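Local coordinates for protein SAP-like pentraxin (Limulus polyphemus, PDB 3FLP) that probably acts as an invertebrate lectin of the pentraxin family, binding sugars with the help of two calcium ions in each subunit, at residues Val36-Lys41 and Ser164-Trp169. Residues are numbered along the deposited sequence; the frame is centred on the assembly and turned at random.
Sequences VCQRIK and SDLQVW
R39 and D165 run alongside each other on one face of the sheet, their polar ends together, and meet through a salt bridge: R39 NE donates to D165 OD2 over 2.9 Å in a nearly straight bond (175° at the hydrogen). The carboxylate oxygen sits at the guanidinium edge, nearly in its plane, and is approached from the anti side, somewhat out of the carboxylate plane; the two planes are 31° apart. R39 CG stands anti to the carbonyl carbon (chi1 -66°) and the chain runs extended to NE, which lays CD along D165 CB. A water takes a bond from R39 NH2 and lies within hydrogen-bonding range of D165 OD2; R188 adds a second salt bridge to that oxygen, and NH2 also donates to the A182 carbonyl. D165 OD1 in turn accepts from Q167 NE2 at 2.7 Å, so both carboxylate oxygens are held.

Opposite Q38 stand two residues, D165 and L166, the mark of a beta bulge: C37 pairs with Q167 but R39 with S164, a register shift of one, and D165 takes up left-handed backbone angles. The strands are antiparallel neighbours in one sheet of the pentraxin beta-sandwich. Paired backbone hydrogen bonds flank the bulge, including Q167 N to C37 O at 2.8 Å, while L166 CA points its hydrogen at C37 O and Q38 CA at D165 O.

On the face turned to strand 48-55, V36 CG1, anti to its own N, touches V168 CG2 and lies 3.8 Å from L166 CD1. On the R39 face, C37 SG, in disulfide linkage with C103, comes 4.2 Å from W169 CZ3, obliquely to the ring. W169 NE1 donates to O of the C-terminal carboxylate of L217 of a neighbouring subunit, whose H213 meets the W169 ring edge-to-face.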
# COMPACT_ATOMS: atom_id res chain seq x y z
N VAL A 36 -13.38 13.14 37.46
CA VAL A 36 -14.66 13.00 36.78
C VAL A 36 -14.73 14.04 35.66
O VAL A 36 -14.69 15.25 35.92
CB VAL A 36 -15.85 13.21 37.76
CG1 VAL A 36 -17.18 13.05 37.02
CG2 VAL A 36 -15.76 12.21 38.91
N CYS A 37 -14.81 13.56 34.43
CA CYS A 37 -14.87 14.43 33.26
C CYS A 37 -16.15 14.12 32.48
O CYS A 37 -16.59 12.97 32.42
CB CYS A 37 -13.68 14.16 32.33
SG CYS A 37 -11.99 14.82 32.60
N GLN A 38 -16.75 15.14 31.87
CA GLN A 38 -17.94 14.95 31.05
C GLN A 38 -18.30 16.21 30.27
O GLN A 38 -17.82 17.30 30.57
CB GLN A 38 -19.16 14.51 31.89
CG GLN A 38 -19.93 15.63 32.58
CD GLN A 38 -19.42 15.92 33.97
OE1 GLN A 38 -19.73 15.19 34.92
NE2 GLN A 38 -18.63 16.97 34.11
N ARG A 39 -19.13 16.04 29.25
CA ARG A 39 -19.57 17.17 28.45
C ARG A 39 -20.97 17.53 28.94
O ARG A 39 -21.83 16.65 29.10
CB ARG A 39 -19.59 16.77 26.97
CG ARG A 39 -18.18 16.48 26.42
CD ARG A 39 -18.16 15.70 25.11
NE ARG A 39 -16.81 15.19 24.88
CZ ARG A 39 -15.77 15.94 24.52
NH1 ARG A 39 -15.93 17.25 24.33
NH2 ARG A 39 -14.56 15.40 24.42
N ILE A 40 -21.20 18.81 29.22
CA ILE A 40 -22.49 19.26 29.71
C ILE A 40 -23.02 20.51 29.03
O ILE A 40 -22.26 21.38 28.58
CB ILE A 40 -22.46 19.56 31.25
CG1 ILE A 40 -21.35 20.57 31.56
CG2 ILE A 40 -22.27 18.27 32.04
CD1 ILE A 40 -21.33 21.05 33.00
N LYS A 41 -24.35 20.57 28.95
CA LYS A 41 -25.07 21.70 28.37
C LYS A 41 -26.05 22.07 29.48
O LYS A 41 -27.10 21.44 29.61
CB LYS A 41 -25.82 21.29 27.11
CG LYS A 41 -26.71 22.40 26.55
CD LYS A 41 -27.63 21.89 25.46
CE LYS A 41 -26.86 21.41 24.25
NZ LYS A 41 -27.78 21.07 23.13
N SER A 164 -23.09 14.14 28.37
CA SER A 164 -22.54 13.05 27.57
C SER A 164 -21.05 12.86 27.81
O SER A 164 -20.40 13.70 28.44
CB SER A 164 -22.81 13.29 26.08
OG SER A 164 -21.78 14.06 25.50
N ASP A 165 -20.54 11.72 27.35
CA ASP A 165 -19.12 11.39 27.47
C ASP A 165 -18.59 11.46 28.91
O ASP A 165 -17.54 12.05 29.17
CB ASP A 165 -18.32 12.33 26.56
CG ASP A 165 -17.06 11.68 26.00
OD1 ASP A 165 -16.69 10.57 26.44
OD2 ASP A 165 -16.45 12.29 25.11
N LEU A 166 -19.31 10.84 29.84
CA LEU A 166 -18.89 10.81 31.24
C LEU A 166 -17.77 9.79 31.40
O LEU A 166 -17.96 8.60 31.11
CB LEU A 166 -20.05 10.43 32.16
CG LEU A 166 -19.70 10.10 33.62
CD1 LEU A 166 -19.22 11.37 34.35
CD2 LEU A 166 -20.93 9.51 34.31
N GLN A 167 -16.61 10.24 31.85
CA GLN A 167 -15.46 9.36 32.03
C GLN A 167 -14.88 9.59 33.43
O GLN A 167 -14.60 10.72 33.82
CB GLN A 167 -14.39 9.67 30.98
CG GLN A 167 -14.90 9.69 29.53
CD GLN A 167 -15.42 8.34 29.05
OE1 GLN A 167 -15.15 7.30 29.65
NE2 GLN A 167 -16.15 8.36 27.95
N VAL A 168 -14.71 8.50 34.18
CA VAL A 168 -14.20 8.55 35.54
C VAL A 168 -12.99 7.63 35.76
O VAL A 168 -13.04 6.45 35.41
CB VAL A 168 -15.31 8.15 36.56
CG1 VAL A 168 -14.78 8.26 38.00
CG2 VAL A 168 -16.55 9.04 36.36
N TRP A 169 -11.93 8.19 36.34
CA TRP A 169 -10.69 7.46 36.63
C TRP A 169 -10.45 7.52 38.14
O TRP A 169 -10.83 8.50 38.79
CB TRP A 169 -9.49 8.14 35.95
CG TRP A 169 -9.41 8.01 34.47
CD1 TRP A 169 -8.75 7.06 33.75
CD2 TRP A 169 -9.97 8.92 33.51
NE1 TRP A 169 -8.85 7.32 32.40
CE2 TRP A 169 -9.59 8.45 32.22
CE3 TRP A 169 -10.75 10.08 33.60
CZ2 TRP A 169 -9.97 9.11 31.05
CZ3 TRP A 169 -11.13 10.73 32.43
CH2 TRP A 169 -10.74 10.24 31.17
O HOH W 1 -13.73 13.17 25.95